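Local coordinates for protein putative xanthine dehydrogenase YAGS fad-binding subunit (Escherichia coli, PDB 5G5G) that binds the molybdenum centre and its pterin cytosine dinucleotide in a periplasmic aldehyde oxidase, and probably houses the site where aldehydes are oxidised, at residues 10-15 with 481-486; 204-209 with 250-255; 214-219 with 246-251; 590-595 with 603-608; 629-634 with 665-670. One frame throughout, in Å; residues are numbered along the deposited sequence.

Contact 1: residues 10-15 with 481-486; sequences NPIDQL and AEMLGV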
# COMPACT_ATOMS: atom_id res chain seq x y z
N ASN C 10 24.56 -32.86 -3.63
CA ASN C 10 24.26 -32.98 -2.20
C ASN C 10 22.77 -33.33 -2.07
O ASN C 10 22.09 -33.42 -3.08
CB ASN C 10 24.69 -31.68 -1.46
CG ASN C 10 23.87 -30.46 -1.83
OD1 ASN C 10 22.67 -30.54 -2.05
ND2 ASN C 10 24.52 -29.29 -1.82
N PRO C 11 22.27 -33.57 -0.85
CA PRO C 11 20.89 -34.09 -0.71
C PRO C 11 19.79 -33.22 -1.27
O PRO C 11 18.72 -33.75 -1.62
CB PRO C 11 20.74 -34.27 0.81
CG PRO C 11 22.14 -34.58 1.26
CD PRO C 11 23.00 -33.64 0.43
N ILE C 12 20.00 -31.90 -1.36
CA ILE C 12 18.99 -31.00 -1.82
C ILE C 12 18.68 -31.28 -3.27
O ILE C 12 17.54 -31.12 -3.68
CB ILE C 12 19.39 -29.51 -1.66
CG1 ILE C 12 19.68 -29.17 -0.18
CG2 ILE C 12 18.32 -28.57 -2.22
CD1 ILE C 12 18.50 -29.23 0.74
N ASP C 13 19.67 -31.76 -4.02
CA ASP C 13 19.47 -32.16 -5.44
C ASP C 13 18.36 -33.19 -5.71
O ASP C 13 17.90 -33.31 -6.85
CB ASP C 13 20.75 -32.70 -6.04
CG ASP C 13 21.85 -31.62 -6.20
OD1 ASP C 13 21.57 -30.43 -6.43
OD2 ASP C 13 23.01 -32.07 -6.23
N GLN C 14 17.97 -33.96 -4.69
CA GLN C 14 16.89 -34.94 -4.83
C GLN C 14 15.55 -34.26 -5.18
O GLN C 14 14.69 -34.87 -5.86
CB GLN C 14 16.72 -35.73 -3.54
CG GLN C 14 17.92 -36.57 -3.14
CD GLN C 14 17.74 -37.20 -1.77
OE1 GLN C 14 17.38 -38.36 -1.67
NE2 GLN C 14 17.95 -36.44 -0.72
N LEU C 15 15.36 -33.05 -4.66
CA LEU C 15 14.18 -32.25 -4.93
C LEU C 15 12.88 -33.01 -4.70
O LEU C 15 11.90 -32.82 -5.41
CB LEU C 15 14.22 -31.65 -6.35
CG LEU C 15 15.46 -30.77 -6.59
CD1 LEU C 15 15.52 -30.40 -8.06
CD2 LEU C 15 15.41 -29.54 -5.75
N ALA C 481 12.93 -30.98 5.74
CA ALA C 481 12.29 -32.20 5.32
C ALA C 481 13.16 -32.95 4.29
O ALA C 481 13.30 -34.18 4.32
CB ALA C 481 10.91 -31.88 4.74
N GLU C 482 13.69 -32.19 3.32
CA GLU C 482 14.52 -32.76 2.28
C GLU C 482 15.75 -33.41 2.87
O GLU C 482 16.11 -34.53 2.50
CB GLU C 482 14.97 -31.68 1.29
CG GLU C 482 15.64 -32.27 0.05
CD GLU C 482 14.63 -32.76 -0.99
OE1 GLU C 482 13.81 -31.91 -1.45
OE2 GLU C 482 14.68 -33.95 -1.34
N MET C 483 16.40 -32.70 3.78
CA MET C 483 17.68 -33.18 4.36
C MET C 483 17.52 -34.42 5.24
O MET C 483 18.42 -35.25 5.31
CB MET C 483 18.32 -32.05 5.14
CG MET C 483 18.81 -30.90 4.28
SD MET C 483 20.13 -31.33 3.16
CE MET C 483 21.55 -31.58 4.22
N LEU C 484 16.39 -34.52 5.93
CA LEU C 484 16.17 -35.56 6.93
C LEU C 484 15.32 -36.70 6.42
O LEU C 484 15.21 -37.70 7.11
CB LEU C 484 15.60 -34.95 8.23
CG LEU C 484 16.67 -34.10 8.94
CD1 LEU C 484 16.02 -33.16 9.90
CD2 LEU C 484 17.66 -34.97 9.67
N GLY C 485 14.75 -36.57 5.21
CA GLY C 485 13.92 -37.62 4.61
C GLY C 485 12.55 -37.79 5.28
O GLY C 485 12.02 -38.91 5.34
N VAL C 486 12.01 -36.70 5.82
CA VAL C 486 10.70 -36.73 6.49
C VAL C 486 9.67 -35.94 5.68
O VAL C 486 10.04 -35.14 4.81
CB VAL C 486 10.72 -36.25 7.95
CG1 VAL C 486 11.62 -37.15 8.78
CG2 VAL C 486 11.13 -34.79 8.06
O HOH W 1 17.82 -36.85 2.18

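Contact 2: residues 204-209 with 250-255; sequences LTLWTS and SDALLA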
# COMPACT_ATOMS: atom_id res chain seq x y z
N LEU C 204 14.19 -6.71 29.11
CA LEU C 204 13.13 -6.18 28.23
C LEU C 204 12.72 -7.25 27.25
O LEU C 204 13.61 -7.88 26.63
CB LEU C 204 13.72 -5.00 27.48
CG LEU C 204 12.95 -4.44 26.29
CD1 LEU C 204 11.59 -3.86 26.69
CD2 LEU C 204 13.75 -3.38 25.57
N THR C 205 11.43 -7.46 27.06
CA THR C 205 10.94 -8.22 25.93
C THR C 205 10.14 -7.30 25.05
O THR C 205 9.31 -6.54 25.56
CB THR C 205 10.07 -9.43 26.40
OG1 THR C 205 10.85 -10.19 27.34
CG2 THR C 205 9.68 -10.32 25.24
N LEU C 206 10.44 -7.29 23.75
CA LEU C 206 9.75 -6.43 22.78
C LEU C 206 9.15 -7.33 21.72
O LEU C 206 9.89 -8.04 21.00
CB LEU C 206 10.72 -5.44 22.13
CG LEU C 206 10.00 -4.34 21.34
CD1 LEU C 206 9.59 -3.17 22.26
CD2 LEU C 206 10.82 -3.80 20.19
N TRP C 207 7.84 -7.27 21.59
CA TRP C 207 7.13 -7.87 20.48
C TRP C 207 7.02 -6.75 19.46
O TRP C 207 6.61 -5.61 19.78
CB TRP C 207 5.74 -8.28 20.89
CG TRP C 207 5.69 -9.48 21.83
CD1 TRP C 207 5.42 -10.76 21.50
CD2 TRP C 207 5.92 -9.49 23.26
NE1 TRP C 207 5.44 -11.58 22.61
CE2 TRP C 207 5.73 -10.82 23.71
CE3 TRP C 207 6.19 -8.48 24.22
CZ2 TRP C 207 5.85 -11.19 25.08
CZ3 TRP C 207 6.37 -8.87 25.54
CH2 TRP C 207 6.18 -10.19 25.98
N THR C 208 7.39 -7.03 18.22
CA THR C 208 7.49 -5.94 17.26
C THR C 208 7.25 -6.46 15.85
O THR C 208 6.94 -7.65 15.65
CB THR C 208 8.89 -5.24 17.41
OG1 THR C 208 8.95 -4.00 16.68
CG2 THR C 208 9.98 -6.18 16.94
N SER C 209 7.37 -5.53 14.88
CA SER C 209 7.20 -5.81 13.47
C SER C 209 8.53 -5.38 12.81
O SER C 209 8.78 -4.19 12.67
CB SER C 209 5.99 -5.04 12.91
OG SER C 209 5.71 -5.44 11.57
N SER C 250 10.41 4.42 15.64
CA SER C 250 10.00 5.15 16.84
C SER C 250 9.05 4.31 17.73
O SER C 250 9.03 4.49 18.95
CB SER C 250 9.35 6.46 16.44
OG SER C 250 8.20 6.26 15.61
N ASP C 251 8.25 3.44 17.10
CA ASP C 251 7.31 2.59 17.91
C ASP C 251 8.03 1.72 18.97
O ASP C 251 7.56 1.55 20.10
CB ASP C 251 6.47 1.69 17.01
CG ASP C 251 7.32 0.74 16.16
OD1 ASP C 251 8.23 1.24 15.45
OD2 ASP C 251 7.10 -0.51 16.22
N ALA C 252 9.11 1.08 18.54
CA ALA C 252 9.90 0.18 19.37
C ALA C 252 10.59 0.94 20.51
O ALA C 252 10.55 0.53 21.68
CB ALA C 252 10.90 -0.52 18.48
N LEU C 253 11.30 2.00 20.16
CA LEU C 253 11.94 2.81 21.15
C LEU C 253 10.94 3.34 22.16
O LEU C 253 11.14 3.20 23.38
CB LEU C 253 12.70 3.97 20.53
CG LEU C 253 13.36 4.88 21.58
CD1 LEU C 253 14.34 4.13 22.45
CD2 LEU C 253 14.06 6.04 20.93
N LEU C 254 9.84 3.91 21.66
CA LEU C 254 8.91 4.59 22.59
C LEU C 254 8.19 3.57 23.45
O LEU C 254 7.96 3.81 24.67
CB LEU C 254 7.97 5.51 21.84
CG LEU C 254 8.72 6.79 21.40
CD1 LEU C 254 7.89 7.52 20.40
CD2 LEU C 254 8.97 7.74 22.53
N ALA C 255 7.82 2.41 22.89
CA ALA C 255 7.21 1.36 23.71
C ALA C 255 8.10 0.99 24.87
O ALA C 255 7.66 0.89 26.03
CB ALA C 255 6.88 0.12 22.87
O HOH W 2 7.29 -1.98 13.96

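Contact 3: residues 214-219 with 246-251; sequences DWCRTD and LFLRSD. With MOS (dioxothiomolybdenum(VI) ion), chain Z.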
# COMPACT_ATOMS: atom_id res chain seq x y z
N ASP C 214 18.13 -9.60 14.73
CA ASP C 214 19.39 -9.34 15.46
C ASP C 214 19.77 -7.86 15.43
O ASP C 214 20.23 -7.32 16.44
CB ASP C 214 20.53 -10.21 14.94
CG ASP C 214 21.74 -10.16 15.85
OD1 ASP C 214 21.67 -10.51 17.04
OD2 ASP C 214 22.80 -9.82 15.30
N TRP C 215 19.57 -7.18 14.29
CA TRP C 215 19.88 -5.75 14.19
C TRP C 215 18.98 -5.00 15.15
O TRP C 215 19.42 -4.06 15.80
CB TRP C 215 19.58 -5.20 12.81
CG TRP C 215 20.54 -5.65 11.72
CD1 TRP C 215 21.65 -6.44 11.85
CD2 TRP C 215 20.45 -5.27 10.36
NE1 TRP C 215 22.24 -6.62 10.59
CE2 TRP C 215 21.54 -5.86 9.68
CE3 TRP C 215 19.55 -4.48 9.65
CZ2 TRP C 215 21.76 -5.65 8.31
CZ3 TRP C 215 19.77 -4.27 8.29
CH2 TRP C 215 20.84 -4.89 7.63
N CYS C 216 17.71 -5.39 15.19
CA CYS C 216 16.74 -4.74 16.14
C CYS C 216 17.24 -4.84 17.56
O CYS C 216 17.28 -3.84 18.30
CB CYS C 216 15.37 -5.41 16.01
SG CYS C 216 14.06 -4.68 17.04
N ARG C 217 17.62 -6.03 17.96
CA ARG C 217 18.08 -6.24 19.32
C ARG C 217 19.31 -5.36 19.67
O ARG C 217 19.36 -4.67 20.71
CB ARG C 217 18.42 -7.70 19.50
CG ARG C 217 18.63 -8.12 20.93
CD ARG C 217 19.17 -9.52 20.92
NE ARG C 217 19.65 -9.94 22.20
CZ ARG C 217 20.49 -10.94 22.39
NH1 ARG C 217 20.99 -11.61 21.36
NH2 ARG C 217 20.86 -11.24 23.63
N THR C 218 20.29 -5.37 18.77
CA THR C 218 21.50 -4.61 19.00
C THR C 218 21.23 -3.11 19.04
O THR C 218 21.74 -2.41 19.91
CB THR C 218 22.54 -4.91 17.93
OG1 THR C 218 22.89 -6.28 18.05
CG2 THR C 218 23.77 -4.06 18.12
N ASP C 219 20.45 -2.64 18.07
CA ASP C 219 20.17 -1.21 17.91
C ASP C 219 19.31 -0.72 19.03
O ASP C 219 19.51 0.42 19.51
CB ASP C 219 19.57 -0.91 16.54
CG ASP C 219 20.58 -1.15 15.40
OD1 ASP C 219 21.77 -1.30 15.73
OD2 ASP C 219 20.23 -1.21 14.21
N LEU C 246 13.34 -2.81 8.03
CA LEU C 246 14.69 -3.27 8.26
C LEU C 246 15.31 -2.77 9.52
O LEU C 246 16.21 -3.41 10.03
CB LEU C 246 15.65 -2.79 7.14
CG LEU C 246 15.50 -3.48 5.80
CD1 LEU C 246 16.17 -2.66 4.74
CD2 LEU C 246 16.06 -4.89 5.88
N PHE C 247 14.89 -1.58 9.99
CA PHE C 247 15.57 -0.91 11.06
C PHE C 247 14.63 -0.62 12.23
O PHE C 247 13.40 -0.51 12.09
CB PHE C 247 16.11 0.42 10.52
CG PHE C 247 16.74 0.30 9.17
CD1 PHE C 247 17.84 -0.50 9.00
CD2 PHE C 247 16.20 0.97 8.06
CE1 PHE C 247 18.44 -0.64 7.75
CE2 PHE C 247 16.80 0.83 6.81
CZ PHE C 247 17.91 0.02 6.66
N LEU C 248 15.22 -0.39 13.37
CA LEU C 248 14.49 0.18 14.52
C LEU C 248 13.76 1.48 14.17
O LEU C 248 14.39 2.43 13.63
CB LEU C 248 15.49 0.46 15.63
CG LEU C 248 14.89 0.69 17.02
CD1 LEU C 248 14.40 -0.66 17.53
CD2 LEU C 248 15.98 1.26 17.89
N ARG C 249 12.45 1.56 14.52
CA ARG C 249 11.67 2.77 14.32
C ARG C 249 11.10 3.28 15.69
O ARG C 249 11.31 2.65 16.73
CB ARG C 249 10.55 2.49 13.34
CG ARG C 249 11.03 1.99 11.97
CD ARG C 249 10.85 3.03 10.84
NE ARG C 249 11.66 4.20 11.09
CZ ARG C 249 12.94 4.35 10.77
NH1 ARG C 249 13.61 3.38 10.15
NH2 ARG C 249 13.57 5.47 11.08
N SER C 250 10.41 4.42 15.64
CA SER C 250 10.00 5.15 16.84
C SER C 250 9.05 4.31 17.73
O SER C 250 9.03 4.49 18.95
CB SER C 250 9.35 6.46 16.44
OG SER C 250 8.20 6.26 15.61
N ASP C 251 8.25 3.44 17.10
CA ASP C 251 7.31 2.59 17.91
C ASP C 251 8.03 1.72 18.97
O ASP C 251 7.56 1.55 20.10
CB ASP C 251 6.47 1.69 17.01
CG ASP C 251 7.32 0.74 16.16
OD1 ASP C 251 8.23 1.24 15.45
OD2 ASP C 251 7.10 -0.51 16.22
MO MOS Z . 14.60 -5.06 1.06
S MOS Z . 14.81 -2.81 0.58
O1 MOS Z . 14.31 -4.85 2.82
O2 MOS Z . 16.69 -4.91 0.92
O HOH W 3 17.72 -1.65 13.57

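Contact 4: residues 590-595 with 603-608; sequences FVEVGV and RVRRML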
# COMPACT_ATOMS: atom_id res chain seq x y z
N PHE C 590 7.76 -8.09 -19.80
CA PHE C 590 7.01 -7.81 -21.04
C PHE C 590 5.61 -7.36 -20.65
O PHE C 590 4.97 -8.04 -19.83
CB PHE C 590 6.91 -9.05 -21.96
CG PHE C 590 8.20 -9.45 -22.56
CD1 PHE C 590 9.10 -10.23 -21.83
CD2 PHE C 590 8.56 -9.04 -23.86
CE1 PHE C 590 10.32 -10.58 -22.38
CE2 PHE C 590 9.74 -9.45 -24.43
CZ PHE C 590 10.66 -10.19 -23.67
N VAL C 591 5.17 -6.19 -21.12
CA VAL C 591 3.90 -5.60 -20.71
C VAL C 591 3.09 -5.13 -21.89
O VAL C 591 3.65 -4.57 -22.86
CB VAL C 591 4.15 -4.36 -19.80
CG1 VAL C 591 2.84 -3.66 -19.50
CG2 VAL C 591 4.89 -4.77 -18.55
N GLU C 592 1.79 -5.34 -21.82
CA GLU C 592 0.85 -4.74 -22.74
C GLU C 592 -0.00 -3.75 -21.96
O GLU C 592 -0.54 -4.12 -20.87
CB GLU C 592 -0.01 -5.83 -23.44
CG GLU C 592 -1.07 -5.29 -24.39
CD GLU C 592 -1.96 -6.39 -24.95
OE1 GLU C 592 -1.46 -7.30 -25.61
OE2 GLU C 592 -3.18 -6.32 -24.77
N VAL C 593 -0.11 -2.51 -22.45
CA VAL C 593 -0.93 -1.51 -21.78
C VAL C 593 -1.98 -0.97 -22.70
O VAL C 593 -1.85 -1.05 -23.95
CB VAL C 593 -0.15 -0.27 -21.32
CG1 VAL C 593 0.87 -0.70 -20.33
CG2 VAL C 593 0.51 0.45 -22.51
N GLY C 594 -3.02 -0.38 -22.10
CA GLY C 594 -3.98 0.38 -22.87
C GLY C 594 -3.90 1.82 -22.37
O GLY C 594 -3.74 2.05 -21.16
N VAL C 595 -4.00 2.77 -23.29
CA VAL C 595 -4.04 4.19 -22.92
C VAL C 595 -5.32 4.73 -23.53
O VAL C 595 -5.56 4.62 -24.74
CB VAL C 595 -2.81 4.98 -23.39
CG1 VAL C 595 -2.96 6.48 -23.04
CG2 VAL C 595 -1.51 4.41 -22.79
N ARG C 603 -3.99 1.76 -18.26
CA ARG C 603 -4.50 0.52 -17.64
C ARG C 603 -3.65 -0.63 -18.22
O ARG C 603 -3.48 -0.76 -19.45
CB ARG C 603 -5.99 0.31 -17.94
CG ARG C 603 -6.90 1.41 -17.39
CD ARG C 603 -7.09 1.37 -15.90
NE ARG C 603 -7.95 2.47 -15.50
CZ ARG C 603 -7.57 3.64 -14.96
NH1 ARG C 603 -6.30 3.90 -14.66
NH2 ARG C 603 -8.48 4.54 -14.64
N VAL C 604 -3.09 -1.41 -17.33
CA VAL C 604 -2.28 -2.53 -17.77
C VAL C 604 -3.14 -3.69 -18.18
O VAL C 604 -4.04 -4.09 -17.44
CB VAL C 604 -1.28 -2.95 -16.70
CG1 VAL C 604 -0.30 -4.02 -17.22
CG2 VAL C 604 -0.51 -1.72 -16.22
N ARG C 605 -2.84 -4.28 -19.33
CA ARG C 605 -3.60 -5.37 -19.91
C ARG C 605 -3.05 -6.77 -19.71
O ARG C 605 -3.85 -7.70 -19.56
CB ARG C 605 -3.82 -5.15 -21.38
CG ARG C 605 -4.74 -3.95 -21.62
CD ARG C 605 -4.57 -3.36 -23.01
NE ARG C 605 -4.99 -4.28 -24.07
CZ ARG C 605 -6.18 -4.29 -24.67
NH1 ARG C 605 -7.12 -3.43 -24.34
NH2 ARG C 605 -6.41 -5.15 -25.65
N ARG C 606 -1.73 -6.92 -19.68
CA ARG C 606 -1.07 -8.19 -19.54
C ARG C 606 0.36 -7.93 -19.10
O ARG C 606 0.99 -6.98 -19.59
CB ARG C 606 -1.10 -8.87 -20.91
CG ARG C 606 -0.64 -10.30 -20.92
CD ARG C 606 -1.08 -10.92 -22.26
NE ARG C 606 -0.82 -10.12 -23.48
CZ ARG C 606 0.09 -10.41 -24.42
NH1 ARG C 606 0.89 -11.45 -24.33
NH2 ARG C 606 0.21 -9.66 -25.50
N MET C 607 0.85 -8.75 -18.16
CA MET C 607 2.26 -8.71 -17.75
C MET C 607 2.85 -10.09 -17.70
O MET C 607 2.20 -11.02 -17.23
CB MET C 607 2.40 -8.04 -16.38
CG MET C 607 1.77 -6.67 -16.29
SD MET C 607 1.91 -6.03 -14.59
CE MET C 607 3.64 -5.65 -14.52
N LEU C 608 4.09 -10.20 -18.20
CA LEU C 608 4.89 -11.42 -18.12
C LEU C 608 6.24 -11.07 -17.52
O LEU C 608 6.87 -10.10 -17.93
CB LEU C 608 5.09 -12.08 -19.48
CG LEU C 608 6.06 -13.26 -19.53
CD1 LEU C 608 5.56 -14.44 -18.72
CD2 LEU C 608 6.31 -13.68 -20.98
O HOH W 4 -3.89 -8.98 -23.98

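Contact 5: residues 629-634 with 665-670; sequences AMTMGM and ADIPKQ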
# COMPACT_ATOMS: atom_id res chain seq x y z
N ALA C 629 5.74 -8.15 -6.81
CA ALA C 629 6.67 -7.15 -7.28
C ALA C 629 6.20 -6.47 -8.57
O ALA C 629 6.44 -5.25 -8.75
CB ALA C 629 8.03 -7.76 -7.44
N MET C 630 5.61 -7.25 -9.47
CA MET C 630 4.97 -6.72 -10.69
C MET C 630 3.91 -5.64 -10.33
O MET C 630 3.89 -4.55 -10.91
CB MET C 630 4.36 -7.80 -11.56
CG MET C 630 5.45 -8.68 -12.23
SD MET C 630 4.87 -10.35 -12.67
CE MET C 630 3.89 -9.98 -14.07
N THR C 631 3.08 -5.95 -9.33
CA THR C 631 2.11 -5.01 -8.83
C THR C 631 2.73 -3.75 -8.25
O THR C 631 2.31 -2.63 -8.58
CB THR C 631 1.21 -5.75 -7.82
OG1 THR C 631 0.63 -6.89 -8.50
CG2 THR C 631 0.16 -4.80 -7.30
N MET C 632 3.78 -3.90 -7.44
CA MET C 632 4.45 -2.74 -6.87
C MET C 632 5.14 -1.88 -7.96
O MET C 632 5.15 -0.64 -7.89
CB MET C 632 5.44 -3.22 -5.80
CG MET C 632 6.03 -2.13 -4.98
SD MET C 632 6.86 -2.89 -3.53
CE MET C 632 5.52 -3.23 -2.45
N GLY C 633 5.63 -2.54 -9.00
CA GLY C 633 6.16 -1.84 -10.16
C GLY C 633 5.10 -1.11 -10.98
O GLY C 633 5.37 -0.05 -11.58
N MET C 634 3.92 -1.69 -11.08
CA MET C 634 2.78 -0.97 -11.68
C MET C 634 2.54 0.31 -10.88
O MET C 634 2.28 1.38 -11.48
CB MET C 634 1.52 -1.82 -11.73
CG MET C 634 0.47 -1.27 -12.69
SD MET C 634 -1.16 -1.97 -12.53
CE MET C 634 -0.82 -3.69 -12.82
N ALA C 665 -8.89 -3.75 -9.11
CA ALA C 665 -9.32 -3.36 -10.43
C ALA C 665 -8.16 -3.00 -11.40
O ALA C 665 -8.36 -2.99 -12.60
CB ALA C 665 -10.33 -2.25 -10.35
N ASP C 666 -7.02 -2.62 -10.88
CA ASP C 666 -5.83 -2.30 -11.67
C ASP C 666 -5.11 -3.54 -12.25
O ASP C 666 -4.27 -3.38 -13.13
CB ASP C 666 -4.80 -1.57 -10.79
CG ASP C 666 -5.23 -0.18 -10.39
OD1 ASP C 666 -5.69 0.57 -11.30
OD2 ASP C 666 -5.12 0.16 -9.17
N ILE C 667 -5.40 -4.74 -11.74
CA ILE C 667 -4.50 -5.86 -11.93
C ILE C 667 -4.89 -6.66 -13.13
O ILE C 667 -5.99 -7.14 -13.19
CB ILE C 667 -4.46 -6.80 -10.70
CG1 ILE C 667 -4.25 -6.00 -9.41
CG2 ILE C 667 -3.34 -7.86 -10.89
CD1 ILE C 667 -3.02 -5.12 -9.43
N PRO C 668 -3.96 -6.85 -14.09
CA PRO C 668 -4.16 -7.63 -15.29
C PRO C 668 -3.79 -9.07 -15.03
O PRO C 668 -3.42 -9.47 -13.89
CB PRO C 668 -3.18 -7.02 -16.26
CG PRO C 668 -2.03 -6.71 -15.40
CD PRO C 668 -2.60 -6.29 -14.06
N LYS C 669 -3.91 -9.83 -16.12
CA LYS C 669 -3.29 -11.14 -16.15
C LYS C 669 -1.80 -10.95 -15.86
O LYS C 669 -1.17 -10.11 -16.50
CB LYS C 669 -3.53 -11.72 -17.55
CG LYS C 669 -2.85 -13.02 -17.90
CD LYS C 669 -3.21 -13.31 -19.38
CE LYS C 669 -2.02 -13.56 -20.25
NZ LYS C 669 -1.55 -14.91 -19.88
N GLN C 670 -1.29 -11.70 -14.90
CA GLN C 670 0.16 -11.68 -14.54
C GLN C 670 0.76 -13.10 -14.61
O GLN C 670 0.36 -13.99 -13.84
CB GLN C 670 0.37 -11.10 -13.17
CG GLN C 670 -0.04 -9.64 -13.06
CD GLN C 670 0.03 -9.12 -11.61
OE1 GLN C 670 -0.29 -9.83 -10.63
NE2 GLN C 670 0.41 -7.88 -11.49

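Contact 1: residues 10-15 with 481-486
Glu-482 reaches out of its helix against the turn made by residues 11-14. Its CG lies anti to the backbone N (chi1 -170°), and a bend at chi2 folds the carboxylate along that turn. CG rests 3.8 Å from Pro-11 O, and OE2 comes to 3.5 Å from Gln-14 CB. The carboxylate is gripped just past the turn: OE1 accepts from the backbone N of Val-17 and of Val-18, and OE2 from that of Lys-16. With an alanine here, the backbone N-H groups of residues 16-18 would probably be left without their acceptor, and the loop would be less firmly tied to the helix. Next to Glu-482, Met-483 doubles back at chi2 and chi3. This sets SD against two apolar groups, 3.6 Å from Ile-12 CD1 and 3.8 Å from Pro-11 CB. The N-terminal piece is a 3-10 turn opened by an Asx turn, in which Asn-10 OD1 accepts from Ile-12 N. It packs on the last turn of helix 472-484, whose last helical residue, Leu-484, is followed by Gly-485 with positive phi. On the outer side, Gln-14 lies across the glutamate, with amide and carboxylate planes 57° apart. Its NE2 donates to Pro-11 O over 2.9 Å, in the carbonyl plane and on a lone pair. A water accepts from the same NE2 and donates to Glu-482 O.

Contact 2: residues 204-209 with 250-255
Leu-206 turns its CG anti to the backbone N (chi1 -168°), which carries both methyls from the strand toward Ala-252 and Ala-255. Thr-208 has OG1 in the corresponding place, anti to N, and faces the same helix. The motif is a helix packed on a beta sheet. Strand 203-208 belongs to a mixed sheet, and helix 250-262 packs along its face. The short strand and helix axes pass 9.6 Å apart and run nearly antiparallel, at 150°. Small residues on the helix let the leucine settle in. Leu-206 CD2 sits 3.7 Å from Ala-252 CB, while CD1 spans to Ala-255 CB at 4.3 Å. Leu-206 and Thr-208 also touch Ile-233 of strand 231-234, and the contact is buried within the sheet-helix layer. Its polar end is organised by a third party. Ser-195 OG, on the neighbouring strand 194-200, is hydrogen-bonded both to Thr-208 OG1 and to Asp-251 OD2. Those two oxygens are themselves 4.0 Å apart, and the two side chains meet at about a right angle. Ser-195 therefore joins strand and helix where the threonine and aspartate do not bond directly. Ser-209 OG turns to Glu-191 and Lys-245 instead. A water lies 2.7 Å from Asp-251 OD2 and 3.0 Å from Ser-209 O.

Contact 3: residues 214-219 with 246-251
The backbone of residues 247-249 is extended and runs past one side of helix 213-224, coming nearest where Cys-216 CA and Leu-248 CA are 5.6 Å apart. Leu-248 carries much of the packing. With CG anti to the backbone N (chi1 -164°), the two methyls part: CD1 lies 4.1 Å from Cys-216 SG and CD2 4.0 Å from Asp-219 O. Trp-215 and Phe-247 lie side by side and point the same way, with CZ3 of the indole 3.9 Å from CE1 of the phenyl ring. The indole also offers its edge to a carbonyl: Leu-246 O is 3.5 Å from Trp-215 CE3, near the ring plane. Leu-246 CB sits over the centre of the Phe-247 ring. A water completes the polar side, donating to Asp-219 OD2 and accepting from Leu-248 N. Leu-246 belongs to the pocket of the molybdenum centre, and its CD1 is 3.5 Å from O1 of that group. Gln-211 and Gly-508 hydrogen-bond to the same group. Beyond the contact, Lys-94 makes a cation-pi interaction with Trp-215. Cys-216 backs onto Ile-233 of strand 231-234, Leu-248 meets Leu-220 and Thr-223 further along helix 213-224, and Arg-249 is at the N-cap position of helix 250-262.

Contact 4: residues 590-595 with 603-608
Val-591, Val-593, Val-604 and Met-607 form the tightly packed face of the pair. Val-591 CG1 meets Val-604 CG1 at 3.9 Å, and helices 619-638 and 698-710 close over them. The opposite face is more open around Glu-592, Arg-605 and Arg-606, which are partly exposed. The two strands are arms of an antiparallel beta hairpin with a classic beta bulge. Arg-605 N and Arg-606 N both donate to Glu-592 O, at 2.8 and 3.3 Å, from one face of its carbonyl plane. The bulge lets both arginines form salt bridges with the glutamate. Glu-592 OE2 takes Arg-605 NE on its anti lone pair at 2.8 Å, with the flat groups 29° apart. OE1 receives Arg-606 NH2 at 2.9 Å, with planes 80° apart, and also bonds His-433. An alanine for Glu-592 would probably leave both arginines without their shared countercharge and His-433 without its hydrogen-bond partner. Asp-426 and Phe-412 O also hold Arg-605 and Arg-606. A water donates to OE2 and bonds Arg-606 NE weakly.

Contact 5: residues 629-634 with 665-670
This is a buried helix-to-loop contact, in which helix 619-638 packs on the turn that leads into strand 669-674. One hydrogen bond joins the two pieces: Gln-670 NE2 donates to Thr-631 OG1 over 3.2 Å. It is nearly straight, at 170°, and the hydroxyl lies in the amide plane. Thr-631 OG1 is also hydrogen-bonded to Ile-627 O, one helical turn back. The glutamine chain is extended beyond CG, which brings its amide to the helix, while Met-630 slides past it in the opposite direction and sets CE 3.8 Å from Gln-670 CB. Strand 669-674 is the outermost strand, within this chain, of the sheet that holds the hairpin 584-612, and the helix lies over that sheet. Thr-631 CG2 touches Ile-667 CD1 at 3.8 Å, the two side chains meeting at about a right angle. Two other protein chains of the assembly also border the contact. The bound Fe2S2 cluster is about 10 Å from the side chain of Thr-631.

From the N terminus, contact 1 closes the longest loop, bringing residues 10-15 to helix 472-484. Contacts 2 and 3 lie within that loop. They share Ser-250 and Asp-251 at the start of helix 250-262. Contact 2 ties that helix to strand 203-208, and contact 3 ties the loop just ahead of it to helix 213-224. Their centres are 8 Å apart. Contact 4 opens after contact 1 closes and makes a short hairpin loop. Contact 5 follows in series and ties helix 619-638 to strand 669-674, the sheet neighbour of strand 602-612, so contacts 4 and 5 touch, with Met-607 N 2.9 Å from Lys-669 O. Contacts 3 and 4 lie on opposite sides of the chain's centre.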